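Local coordinates for protein putative aminopeptidase (Leishmania major, PDB 5NTH) that probably acts as a manganese-dependent leucyl aminopeptidase of the M17 family, removing residues from the amino end of peptides, and binds the inhibitor actinonin at its two-manganese site, at residues Val32-Ile37 and Leu181-Ser186; Leu48-Leu53 and Val139-Pro144; Arg188-Gln193 and Val201-Leu206; Leu450-Leu455 and Val528-Glu533. One frame throughout, in Å; residues are numbered along the deposited sequence.

Interaction 1 of 4, residues Val32-Ile37 and Leu181-Ser186; sequences VTFTDI and LNVVMS
Phe34 and Val183 carry the densely packed side of this parallel strand pair. Their side chains run side by side in the same direction, CD2 of the Phe34 ring lying 3.6 Å from Val183 CB. With Val183 CG1 anti to the backbone N (chi1 -169°), its other methyl is left beside that N, where Val183 CG2 meets Val32 CG1 at 3.7 Å. Met185 adds to the cluster from further along its strand: a bend at chi3 (-78°) folds the thioether back, and CE comes within 3.9 Å of Phe34 CD2. Branched valines and a flat ring suit this buried face because they fill it without bringing in polar atoms.

The backbones are joined in the staggered ladder of parallel strands. Thr33 uses both its backbone N and its backbone O, N to Leu181 O at 2.9 Å and O to Val183 N at 2.7 Å, and Thr35 N continues the series to Val183 O at 2.9 Å.

The opposite face is more polar and partly open to solvent. Here Thr33 and Asn182 are partly exposed, and Thr35 also turns its hydroxyl to the amide end of Asn182. Beyond the ladder the chains diverge and the contact loosens; Ile37 crosses Val184 at about a right angle, its CB 3.7 Å from Val184 CG1, near the exposed Ser186.

Strand 32-34 is the outermost strand of its sheet within the chain, while strand 181-185 has strand 137-142 on its other flank. The apolar face is covered by helices 148-156 and 203-221, which supply Ala152, Val151 and Val155, and Leu206 and Cys210.

Interaction 2 of 4, residues Leu48-Leu53 and Val139-Pro144; sequences LLVGAL and VYVCAP
Leu48 and Val50 are bonded through their backbones to Tyr140 and Cys142, in the alternating pattern of parallel strands. The peptide groups on either side of Tyr140 CA both take part: its N reaches Leu48 O at 2.6 Å, and its O receives Val50 N at 2.9 Å. One step on, Cys142 N is bonded to Val50 O at 3.0 Å. Weaker CA-H...O contacts lie between these bonds, among them Leu49 CA to Tyr140 O.

The apolar contacts fall on two faces. On that of Leu49, Tyr140 and Cys142, a chi1 of 175° sets Leu49 CG opposite its own N and brings CD1 over the neighbouring strand. There it lies obliquely over Tyr140 CB at 3.7 Å and approaches Cys142 SG at 4.1 Å. The Tyr140 ring leads away from the strand pair and meets Phe66 edge to face. Gly51 has no side chain beside Cys142, whose CB sits 4.0 Å from Gly51 CA. On the other face Leu48 CD2 touches Val139 CG1 at 4.2 Å, and Val50 packs loosely on Val141. Leucines and valines suit both faces, since helix 117-127 covers one with Val124 and Met120 while Leu61 and Leu56 pack against Leu49 on the other.

After Gly51 the chain passes to Ala52, the N-cap of helix 53-57. Parallel neighbouring strands with helices packed on the sheet are consistent with the macro-domain-like alpha/beta fold of the M17 N-terminal domain.

Interaction 3 of 4, residues Arg188-Gln193 and Val201-Leu206; sequences RAAFTQ and VCVAEL
Val203 lays its CG2 methyl over one face of the Phe191 ring, 3.8 Å from the ring centroid and 24° off the normal. The methyl is displaced toward the rim, so CE1 of Phe191 is its nearest ring atom, in a CH-pi contact. A chi1 of 170° for Val203 sends CG1 away from N and leaves CG2 on the side of helix 189-192. The same methyl also meets Ala190 CB at 3.9 Å, and Leu206 CD1 reaches that CB at the same distance. Alanine is well suited here: its single methyl lets the backbones draw close, Ala190 CA and Cys202 CA being 4.5 Å apart.

That closeness brings Ala190 CA to 3.4 Å from Val201 O, in a CA-H...O contact that is nearly straight. At the far end Gln193, just past the short helix and with positive phi, bends at chi2 and brings its amide group up against Cys202 CB. Around the pair, Phe34 touches both Phe191 and Leu206, and Glu148 and Ala152 of helix 148-156 adjoin Leu206.

No hydrogen bond crosses between the two segments, which suggests that, apart from the short loop that joins them, they are held mainly by shape and dispersion, with polarised C-H groups contributing a little.

Interaction 4 of 4, residues Leu450-Leu455 and Val528-Glu533; sequences LQSGDL and VTLVFE
Asp454 directs one carboxylate oxygen at the opening turn of helix 528-536. Its OD2 accepts weak, bent bonds from Leu530 N at 3.2 Å and Thr529 N at 3.4 Å, and a further hydrogen bond from Gly527 N just before them. An aspartate suits this place, since the amide N-H groups of a helix's first turn lack acceptors within the helix, and the positive end of the helix dipole would probably stabilise its charge. Alongside, Asp454 CB rests on Leu530 CB at 3.7 Å, while Leu530 CD1 reaches back to Asp454 O. Ser452, small enough to fit close to the helix, sets its CB against Thr529 CG2 at 3.6 Å and Glu533 CG at 3.8 Å. Gln451 meets Glu533 obliquely through CB.

The second shell orients these groups. Ser452 OG, placed between its backbone N and carbonyl carbon (chi1 72°), accepts from Asp454 N at 2.9 Å and is also hydrogen-bonded to Ala448 O, one turn back in its helix. This ST turn, together with the positive phi of Gly453, turns the chain out of helix 439-452 and presents Asp454. Asn153 is hydrogen-bonded to Asp454 OD1 and to Ser452 O, which helps to hold the carboxylate in place. Glu533 turns OE2 to Arg536 and Thr149, and Gln451 NE2 is bonded to Tyr115 OH.

Beyond the turn, Leu455 packs on Tyr465 of the second subunit and bonds through its backbone to Ala432 of strand 432-436. Helix 528-536 packs against the end of helix 439-452 and against helices 203-221 and 323-341, while helix 148-156 reaches in through Asn153.

Overall arrangement
Interactions 1 and 2 belong to one sheet: strands 181-185 and 137-142 are neighbours in it, so the two contacts run on into each other through probable backbone bonds between Asn182, Val184 and Val139. Interaction 2 lies in the buried middle; interaction 1 lies toward the sheet's edge and keeps a polar, partly exposed face. Interaction 3 follows strand 181-185 in the chain and is tied to interaction 1 by the Asp36-Arg188 salt bridge and by Phe34 on Leu206. It is buried but without hydrogen bonds across it, whereas interaction 4, nearest the chain's centre, has a buried carboxylate near a helix start, weakly bonded to its backbone, and touches interaction 3 through Glu205 and Phe532.

Interaction 1 of 4, residues Val32-Ile37 and Leu181-Ser186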
loop_
_atom_site.group_PDB
_atom_site.type_symbol
_atom_site.label_atom_id
_atom_site.label_comp_id
_atom_site.label_asym_id
_atom_site.label_seq_id
_atom_site.Cartn_x
_atom_site.Cartn_y
_atom_site.Cartn_z
ATOM N N VAL A 32 -16.391 29.994 -32.560
ATOM C CA VAL A 32 -17.113 31.018 -31.851
ATOM C C VAL A 32 -17.139 32.292 -32.692
ATOM O O VAL A 32 -16.137 32.706 -33.292
ATOM C CB VAL A 32 -16.482 31.286 -30.492
ATOM C CG1 VAL A 32 -17.272 32.330 -29.733
ATOM C CG2 VAL A 32 -16.450 29.993 -29.701
ATOM N N THR A 33 -18.315 32.901 -32.731
ATOM C CA THR A 33 -18.503 34.175 -33.374
ATOM C C THR A 33 -19.176 35.103 -32.391
ATOM O O THR A 33 -19.772 34.677 -31.388
ATOM C CB THR A 33 -19.355 34.038 -34.660
ATOM O OG1 THR A 33 -20.681 33.544 -34.358
ATOM C CG2 THR A 33 -18.652 33.127 -35.648
ATOM N N PHE A 34 -19.098 36.385 -32.694
ATOM C CA PHE A 34 -19.813 37.353 -31.903
ATOM C C PHE A 34 -20.707 38.161 -32.830
ATOM O O PHE A 34 -20.362 38.407 -33.987
ATOM C CB PHE A 34 -18.823 38.247 -31.160
ATOM C CG PHE A 34 -17.878 37.490 -30.255
ATOM C CD1 PHE A 34 -16.779 36.826 -30.781
ATOM C CD2 PHE A 34 -18.092 37.448 -28.877
ATOM C CE1 PHE A 34 -15.918 36.142 -29.957
ATOM C CE2 PHE A 34 -17.250 36.738 -28.046
ATOM C CZ PHE A 34 -16.157 36.080 -28.587
ATOM N N THR A 35 -21.861 38.565 -32.320
ATOM C CA THR A 35 -22.806 39.369 -33.089
ATOM C C THR A 35 -23.223 40.543 -32.227
ATOM O O THR A 35 -23.541 40.380 -31.053
ATOM C CB THR A 35 -24.035 38.519 -33.526
ATOM O OG1 THR A 35 -23.636 37.579 -34.540
ATOM C CG2 THR A 35 -25.179 39.400 -34.091
ATOM N N ASP A 36 -23.257 41.724 -32.817
ATOM C CA ASP A 36 -23.558 42.929 -32.074
ATOM C C ASP A 36 -25.027 42.878 -31.645
ATOM O O ASP A 36 -25.882 42.771 -32.496
ATOM C CB ASP A 36 -23.255 44.103 -33.010
ATOM C CG ASP A 36 -23.574 45.469 -32.409
ATOM O OD1 ASP A 36 -24.428 45.551 -31.483
ATOM O OD2 ASP A 36 -22.955 46.460 -32.892
ATOM N N ILE A 37 -25.335 42.936 -30.349
ATOM C CA ILE A 37 -26.736 42.732 -29.895
ATOM C C ILE A 37 -27.713 43.680 -30.569
ATOM O O ILE A 37 -28.906 43.382 -30.710
ATOM C CB ILE A 37 -26.927 42.884 -28.378
ATOM C CG1 ILE A 37 -28.332 42.437 -27.960
ATOM C CG2 ILE A 37 -26.720 44.332 -27.923
ATOM C CD1 ILE A 37 -28.491 42.220 -26.466
ATOM N N LEU A 181 -20.966 28.336 -32.048
ATOM C CA LEU A 181 -21.513 29.206 -30.992
ATOM C C LEU A 181 -21.463 30.649 -31.403
ATOM O O LEU A 181 -20.439 31.106 -31.860
ATOM C CB LEU A 181 -20.763 29.057 -29.680
ATOM C CG LEU A 181 -20.813 27.682 -29.029
ATOM C CD1 LEU A 181 -19.726 26.805 -29.631
ATOM C CD2 LEU A 181 -20.602 27.801 -27.534
ATOM N N ASN A 182 -22.587 31.344 -31.252
ATOM C CA ASN A 182 -22.730 32.748 -31.634
ATOM C C ASN A 182 -22.983 33.588 -30.363
ATOM O O ASN A 182 -24.057 33.508 -29.752
ATOM C CB ASN A 182 -23.872 32.874 -32.632
ATOM C CG ASN A 182 -24.113 34.313 -33.082
ATOM O OD1 ASN A 182 -25.171 34.898 -32.794
ATOM N ND2 ASN A 182 -23.110 34.907 -33.764
ATOM N N VAL A 183 -21.981 34.362 -29.948
ATOM C CA VAL A 183 -22.082 35.087 -28.685
ATOM C C VAL A 183 -22.689 36.456 -28.922
ATOM O O VAL A 183 -22.256 37.225 -29.800
ATOM C CB VAL A 183 -20.732 35.252 -27.942
ATOM C CG1 VAL A 183 -20.962 35.760 -26.528
ATOM C CG2 VAL A 183 -19.988 33.924 -27.839
ATOM N N VAL A 184 -23.686 36.738 -28.095
ATOM C CA VAL A 184 -24.392 38.001 -28.097
ATOM C C VAL A 184 -24.309 38.552 -26.695
ATOM O O VAL A 184 -25.063 38.153 -25.816
ATOM C CB VAL A 184 -25.879 37.823 -28.488
ATOM C CG1 VAL A 184 -26.592 39.163 -28.534
ATOM C CG2 VAL A 184 -26.001 37.142 -29.836
ATOM N N MET A 185 -23.382 39.460 -26.469
ATOM C CA MET A 185 -23.308 40.071 -25.156
ATOM C C MET A 185 -24.237 41.291 -25.044
ATOM O O MET A 185 -24.427 42.037 -26.020
ATOM C CB MET A 185 -21.883 40.488 -24.879
ATOM C CG MET A 185 -20.941 39.310 -24.723
ATOM S SD MET A 185 -19.234 39.859 -24.517
ATOM C CE MET A 185 -18.858 40.256 -26.244
ATOM N N SER A 186 -24.775 41.523 -23.845
ATOM C CA SER A 186 -25.577 42.731 -23.609
ATOM C C SER A 186 -24.732 44.039 -23.784
ATOM O O SER A 186 -25.198 44.994 -24.408
ATOM C CB SER A 186 -26.345 42.668 -22.269
ATOM O OG SER A 186 -25.477 42.462 -21.174
#

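Interaction 2 of 4, residues Leu48-Leu53 and Val139-Pro144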
loop_
_atom_site.group_PDB
_atom_site.type_symbol
_atom_site.label_atom_id
_atom_site.label_comp_id
_atom_site.label_asym_id
_atom_site.label_seq_id
_atom_site.Cartn_x
_atom_site.Cartn_y
_atom_site.Cartn_z
ATOM N N LEU A 48 -29.226 30.019 -25.609
ATOM C CA LEU A 48 -28.922 30.044 -24.206
ATOM C C LEU A 48 -28.889 31.492 -23.706
ATOM O O LEU A 48 -28.262 32.374 -24.311
ATOM C CB LEU A 48 -27.576 29.371 -23.952
ATOM C CG LEU A 48 -26.992 29.570 -22.547
ATOM C CD1 LEU A 48 -27.807 28.863 -21.461
ATOM C CD2 LEU A 48 -25.550 29.110 -22.521
ATOM N N LEU A 49 -29.531 31.703 -22.569
ATOM C CA LEU A 49 -29.559 32.979 -21.930
ATOM C C LEU A 49 -29.004 32.784 -20.542
ATOM O O LEU A 49 -29.494 31.937 -19.783
ATOM C CB LEU A 49 -30.987 33.496 -21.857
ATOM C CG LEU A 49 -31.160 34.799 -21.077
ATOM C CD1 LEU A 49 -30.257 35.913 -21.601
ATOM C CD2 LEU A 49 -32.626 35.178 -21.141
ATOM N N VAL A 50 -27.986 33.573 -20.206
ATOM C CA VAL A 50 -27.267 33.365 -18.975
ATOM C C VAL A 50 -26.834 34.690 -18.426
ATOM O O VAL A 50 -26.219 35.505 -19.130
ATOM C CB VAL A 50 -26.078 32.402 -19.147
ATOM C CG1 VAL A 50 -25.123 32.843 -20.256
ATOM C CG2 VAL A 50 -25.337 32.252 -17.834
ATOM N N GLY A 51 -27.163 34.895 -17.155
ATOM C CA GLY A 51 -26.769 36.100 -16.471
ATOM C C GLY A 51 -27.174 36.098 -15.025
ATOM O O GLY A 51 -27.931 35.244 -14.575
ATOM N N ALA A 52 -26.626 37.067 -14.300
ATOM C CA ALA A 52 -27.093 37.448 -12.970
ATOM C C ALA A 52 -28.608 37.496 -12.939
ATOM O O ALA A 52 -29.214 38.037 -13.859
ATOM C CB ALA A 52 -26.546 38.830 -12.619
ATOM N N LEU A 53 -29.209 36.987 -11.874
ATOM C CA LEU A 53 -30.659 37.057 -11.739
ATOM C C LEU A 53 -31.261 38.466 -11.888
ATOM O O LEU A 53 -32.249 38.614 -12.614
ATOM C CB LEU A 53 -31.129 36.427 -10.436
ATOM C CG LEU A 53 -32.636 36.116 -10.432
ATOM C CD1 LEU A 53 -33.085 35.120 -11.515
ATOM C CD2 LEU A 53 -33.025 35.615 -9.046
ATOM N N VAL A 139 -25.697 32.325 -27.781
ATOM C CA VAL A 139 -25.362 32.470 -26.381
ATOM C C VAL A 139 -25.559 33.927 -25.987
ATOM O O VAL A 139 -24.787 34.806 -26.401
ATOM C CB VAL A 139 -23.922 32.052 -26.105
ATOM C CG1 VAL A 139 -23.600 32.212 -24.634
ATOM C CG2 VAL A 139 -23.723 30.617 -26.527
ATOM N N TYR A 140 -26.604 34.160 -25.197
ATOM C CA TYR A 140 -26.970 35.489 -24.815
ATOM C C TYR A 140 -26.453 35.647 -23.428
ATOM O O TYR A 140 -26.941 34.998 -22.521
ATOM C CB TYR A 140 -28.489 35.718 -24.875
ATOM C CG TYR A 140 -28.989 36.189 -26.234
ATOM C CD1 TYR A 140 -29.143 35.279 -27.296
ATOM C CD2 TYR A 140 -29.310 37.542 -26.476
ATOM C CE1 TYR A 140 -29.624 35.693 -28.547
ATOM C CE2 TYR A 140 -29.778 37.967 -27.730
ATOM C CZ TYR A 140 -29.939 37.036 -28.765
ATOM O OH TYR A 140 -30.388 37.395 -30.020
ATOM N N VAL A 141 -25.466 36.525 -23.276
ATOM C CA VAL A 141 -24.834 36.780 -21.993
ATOM C C VAL A 141 -25.089 38.173 -21.462
ATOM O O VAL A 141 -24.777 39.153 -22.102
ATOM C CB VAL A 141 -23.323 36.646 -22.090
ATOM C CG1 VAL A 141 -22.722 36.614 -20.685
ATOM C CG2 VAL A 141 -22.952 35.405 -22.872
ATOM N N CYS A 142 -25.637 38.223 -20.260
ATOM C CA CYS A 142 -25.842 39.468 -19.532
ATOM C C CYS A 142 -24.669 39.766 -18.590
ATOM O O CYS A 142 -24.703 39.451 -17.389
ATOM C CB CYS A 142 -27.152 39.398 -18.774
ATOM S SG CYS A 142 -28.495 39.281 -19.962
ATOM N N ALA A 143 -23.643 40.385 -19.167
ATOM C CA ALA A 143 -22.438 40.733 -18.441
ATOM C C ALA A 143 -21.998 42.133 -18.795
ATOM O O ALA A 143 -21.985 42.495 -19.982
ATOM C CB ALA A 143 -21.319 39.749 -18.741
ATOM N N PRO A 144 -21.574 42.897 -17.767
ATOM C CA PRO A 144 -21.216 44.299 -17.942
ATOM C C PRO A 144 -19.917 44.484 -18.719
ATOM O O PRO A 144 -19.106 43.564 -18.857
ATOM C CB PRO A 144 -21.080 44.816 -16.510
ATOM C CG PRO A 144 -20.705 43.622 -15.707
ATOM C CD PRO A 144 -21.087 42.380 -16.469
#

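Interaction 3 of 4, residues Arg188-Gln193 and Val201-Leu206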
loop_
_atom_site.group_PDB
_atom_site.type_symbol
_atom_site.label_atom_id
_atom_site.label_comp_id
_atom_site.label_asym_id
_atom_site.label_seq_id
_atom_site.Cartn_x
_atom_site.Cartn_y
_atom_site.Cartn_z
ATOM N N ARG A 188 -21.847 46.396 -25.496
ATOM C CA ARG A 188 -21.436 46.578 -26.890
ATOM C C ARG A 188 -20.002 47.052 -27.051
ATOM O O ARG A 188 -19.573 47.365 -28.167
ATOM C CB ARG A 188 -22.371 47.565 -27.586
ATOM C CG ARG A 188 -23.817 47.100 -27.730
ATOM C CD ARG A 188 -24.662 48.092 -28.560
ATOM N NE ARG A 188 -24.171 48.113 -29.943
ATOM C CZ ARG A 188 -23.630 49.144 -30.571
ATOM N NH1 ARG A 188 -23.208 48.979 -31.807
ATOM N NH2 ARG A 188 -23.529 50.345 -30.003
ATOM N N ALA A 189 -19.241 47.037 -25.960
ATOM C CA ALA A 189 -17.862 47.567 -25.934
ATOM C C ALA A 189 -16.885 46.983 -26.968
ATOM O O ALA A 189 -16.000 47.683 -27.468
ATOM C CB ALA A 189 -17.289 47.410 -24.548
ATOM N N ALA A 190 -17.037 45.707 -27.275
ATOM C CA ALA A 190 -16.266 45.079 -28.352
ATOM C C ALA A 190 -16.535 45.718 -29.728
ATOM O O ALA A 190 -15.649 45.730 -30.613
ATOM C CB ALA A 190 -16.547 43.571 -28.396
ATOM N N PHE A 191 -17.763 46.217 -29.904
ATOM C CA PHE A 191 -18.216 46.778 -31.179
ATOM C C PHE A 191 -18.046 48.284 -31.284
ATOM O O PHE A 191 -17.821 48.799 -32.351
ATOM C CB PHE A 191 -19.657 46.360 -31.414
ATOM C CG PHE A 191 -19.803 44.880 -31.543
ATOM C CD1 PHE A 191 -19.519 44.247 -32.757
ATOM C CD2 PHE A 191 -20.133 44.108 -30.444
ATOM C CE1 PHE A 191 -19.618 42.874 -32.892
ATOM C CE2 PHE A 191 -20.239 42.739 -30.565
ATOM C CZ PHE A 191 -19.988 42.118 -31.792
ATOM N N THR A 192 -18.117 48.966 -30.157
ATOM C CA THR A 192 -17.929 50.397 -30.091
ATOM C C THR A 192 -16.461 50.810 -29.848
ATOM O O THR A 192 -16.128 51.992 -29.989
ATOM C CB THR A 192 -18.866 50.987 -29.000
ATOM O OG1 THR A 192 -18.601 50.414 -27.701
ATOM C CG2 THR A 192 -20.359 50.711 -29.373
ATOM N N GLN A 193 -15.582 49.865 -29.472
ATOM C CA GLN A 193 -14.197 50.196 -28.988
ATOM C C GLN A 193 -14.197 51.152 -27.794
ATOM O O GLN A 193 -13.182 51.810 -27.528
ATOM C CB GLN A 193 -13.321 50.843 -30.090
ATOM C CG GLN A 193 -13.452 50.229 -31.478
ATOM C CD GLN A 193 -12.908 48.817 -31.531
ATOM O OE1 GLN A 193 -11.884 48.517 -30.881
ATOM N NE2 GLN A 193 -13.580 47.934 -32.303
ATOM N N VAL A 201 -10.920 46.551 -26.031
ATOM C CA VAL A 201 -10.717 45.240 -26.656
ATOM C C VAL A 201 -11.769 45.030 -27.727
ATOM O O VAL A 201 -12.960 45.226 -27.465
ATOM C CB VAL A 201 -10.694 44.087 -25.622
ATOM C CG1 VAL A 201 -11.982 44.055 -24.776
ATOM C CG2 VAL A 201 -10.393 42.757 -26.319
ATOM N N CYS A 202 -11.312 44.641 -28.923
ATOM C CA CYS A 202 -12.170 44.560 -30.104
ATOM C C CYS A 202 -12.518 43.125 -30.513
ATOM O O CYS A 202 -11.930 42.168 -30.014
ATOM C CB CYS A 202 -11.513 45.266 -31.265
ATOM S SG CYS A 202 -10.087 44.426 -31.942
ATOM N N VAL A 203 -13.465 42.993 -31.436
ATOM C CA VAL A 203 -13.975 41.697 -31.838
ATOM C C VAL A 203 -12.942 40.783 -32.449
ATOM O O VAL A 203 -12.984 39.581 -32.184
ATOM C CB VAL A 203 -15.132 41.851 -32.837
ATOM C CG1 VAL A 203 -15.541 40.514 -33.479
ATOM C CG2 VAL A 203 -16.312 42.448 -32.105
ATOM N N ALA A 204 -12.052 41.322 -33.281
ATOM C CA ALA A 204 -10.995 40.503 -33.882
ATOM C C ALA A 204 -10.045 39.896 -32.811
ATOM O O ALA A 204 -9.540 38.790 -32.989
ATOM C CB ALA A 204 -10.223 41.300 -34.923
ATOM N N GLU A 205 -9.847 40.623 -31.709
ATOM C CA GLU A 205 -9.142 40.118 -30.538
ATOM C C GLU A 205 -9.884 38.970 -29.841
ATOM O O GLU A 205 -9.311 37.918 -29.560
ATOM C CB GLU A 205 -8.843 41.251 -29.554
ATOM C CG GLU A 205 -7.508 41.919 -29.857
ATOM C CD GLU A 205 -7.345 43.335 -29.300
ATOM O OE1 GLU A 205 -8.208 44.218 -29.621
ATOM O OE2 GLU A 205 -6.333 43.562 -28.557
ATOM N N LEU A 206 -11.158 39.142 -29.576
ATOM C CA LEU A 206 -11.903 38.076 -28.913
ATOM C C LEU A 206 -11.878 36.781 -29.735
ATOM O O LEU A 206 -11.780 35.696 -29.170
ATOM C CB LEU A 206 -13.326 38.503 -28.622
ATOM C CG LEU A 206 -13.419 39.735 -27.732
ATOM C CD1 LEU A 206 -14.881 40.097 -27.569
ATOM C CD2 LEU A 206 -12.751 39.548 -26.381
#

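Interaction 4 of 4, residues Leu450-Leu455 and Val528-Glu533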
loop_
_atom_site.group_PDB
_atom_site.type_symbol
_atom_site.label_atom_id
_atom_site.label_comp_id
_atom_site.label_asym_id
_atom_site.label_seq_id
_atom_site.Cartn_x
_atom_site.Cartn_y
_atom_site.Cartn_z
ATOM N N LEU A 450 -8.469 37.110 -12.224
ATOM C CA LEU A 450 -9.862 37.455 -11.925
ATOM C C LEU A 450 -10.568 38.037 -13.124
ATOM O O LEU A 450 -11.754 37.800 -13.334
ATOM C CB LEU A 450 -9.947 38.473 -10.796
ATOM C CG LEU A 450 -9.345 38.061 -9.468
ATOM C CD1 LEU A 450 -9.490 39.170 -8.422
ATOM C CD2 LEU A 450 -9.982 36.741 -9.024
ATOM N N GLN A 451 -9.843 38.840 -13.887
ATOM C CA GLN A 451 -10.396 39.442 -15.088
ATOM C C GLN A 451 -10.528 38.437 -16.211
ATOM O O GLN A 451 -11.421 38.574 -17.002
ATOM C CB GLN A 451 -9.554 40.638 -15.577
ATOM C CG GLN A 451 -9.861 41.981 -14.916
ATOM C CD GLN A 451 -11.305 42.461 -15.100
ATOM O OE1 GLN A 451 -11.997 42.706 -14.097
ATOM N NE2 GLN A 451 -11.770 42.604 -16.376
ATOM N N SER A 452 -9.632 37.457 -16.291
ATOM C CA SER A 452 -9.613 36.492 -17.396
ATOM C C SER A 452 -10.491 35.274 -17.179
ATOM O O SER A 452 -10.760 34.579 -18.121
ATOM C CB SER A 452 -8.191 35.965 -17.651
ATOM O OG SER A 452 -7.760 35.083 -16.638
ATOM N N GLY A 453 -10.870 34.980 -15.944
ATOM C CA GLY A 453 -11.464 33.695 -15.599
ATOM C C GLY A 453 -10.534 32.478 -15.587
ATOM O O GLY A 453 -11.017 31.350 -15.512
ATOM N N ASP A 454 -9.221 32.700 -15.710
ATOM C CA ASP A 454 -8.181 31.674 -15.505
ATOM C C ASP A 454 -7.583 31.956 -14.115
ATOM O O ASP A 454 -6.553 32.624 -13.966
ATOM C CB ASP A 454 -7.059 31.788 -16.552
ATOM C CG ASP A 454 -7.431 31.245 -17.936
ATOM O OD1 ASP A 454 -8.580 30.830 -18.179
ATOM O OD2 ASP A 454 -6.539 31.223 -18.815
ATOM N N LEU A 455 -8.225 31.416 -13.100
ATOM C CA LEU A 455 -7.927 31.788 -11.734
ATOM C C LEU A 455 -6.534 31.372 -11.218
ATOM O O LEU A 455 -5.842 30.538 -11.789
ATOM C CB LEU A 455 -9.018 31.260 -10.809
ATOM C CG LEU A 455 -10.462 31.554 -11.203
ATOM C CD1 LEU A 455 -11.421 30.948 -10.185
ATOM C CD2 LEU A 455 -10.700 33.039 -11.315
ATOM N N VAL A 528 -4.013 30.698 -21.538
ATOM C CA VAL A 528 -4.047 31.523 -22.737
ATOM C C VAL A 528 -4.573 32.919 -22.444
ATOM O O VAL A 528 -4.052 33.916 -22.958
ATOM C CB VAL A 528 -4.983 30.908 -23.791
ATOM C CG1 VAL A 528 -5.163 31.859 -24.965
ATOM C CG2 VAL A 528 -4.439 29.567 -24.281
ATOM N N THR A 529 -5.630 32.971 -21.642
ATOM C CA THR A 529 -6.325 34.211 -21.336
ATOM C C THR A 529 -5.772 34.860 -20.066
ATOM O O THR A 529 -5.978 36.073 -19.836
ATOM C CB THR A 529 -7.849 33.974 -21.200
ATOM O OG1 THR A 529 -8.326 33.214 -22.317
ATOM C CG2 THR A 529 -8.615 35.280 -21.198
ATOM N N LEU A 530 -5.090 34.076 -19.228
ATOM C CA LEU A 530 -4.434 34.650 -18.077
ATOM C C LEU A 530 -3.355 35.607 -18.580
ATOM O O LEU A 530 -3.303 36.765 -18.183
ATOM C CB LEU A 530 -3.853 33.562 -17.198
ATOM C CG LEU A 530 -3.079 34.060 -15.973
ATOM C CD1 LEU A 530 -3.938 34.821 -14.959
ATOM C CD2 LEU A 530 -2.413 32.862 -15.345
ATOM N N VAL A 531 -2.541 35.108 -19.502
ATOM C CA VAL A 531 -1.379 35.813 -20.058
ATOM C C VAL A 531 -1.743 36.991 -20.960
ATOM O O VAL A 531 -1.080 38.019 -20.956
ATOM C CB VAL A 531 -0.529 34.831 -20.857
ATOM C CG1 VAL A 531 0.448 35.520 -21.783
ATOM C CG2 VAL A 531 0.239 33.946 -19.909
ATOM N N PHE A 532 -2.775 36.817 -21.764
ATOM C CA PHE A 532 -3.320 37.908 -22.518
ATOM C C PHE A 532 -3.696 39.059 -21.579
ATOM O O PHE A 532 -3.258 40.177 -21.788
ATOM C CB PHE A 532 -4.514 37.427 -23.324
ATOM C CG PHE A 532 -4.886 38.341 -24.441
ATOM C CD1 PHE A 532 -5.764 39.370 -24.234
ATOM C CD2 PHE A 532 -4.333 38.167 -25.716
ATOM C CE1 PHE A 532 -6.109 40.210 -25.284
ATOM C CE2 PHE A 532 -4.676 39.002 -26.777
ATOM C CZ PHE A 532 -5.570 40.024 -26.557
ATOM N N GLU A 533 -4.444 38.785 -20.515
ATOM C CA GLU A 533 -4.830 39.850 -19.568
ATOM C C GLU A 533 -3.622 40.464 -18.892
ATOM O O GLU A 533 -3.436 41.686 -18.936
ATOM C CB GLU A 533 -5.782 39.351 -18.479
ATOM C CG GLU A 533 -7.239 39.461 -18.873
ATOM C CD GLU A 533 -7.712 40.905 -19.110
ATOM O OE1 GLU A 533 -7.391 41.805 -18.285
ATOM O OE2 GLU A 533 -8.429 41.134 -20.136
#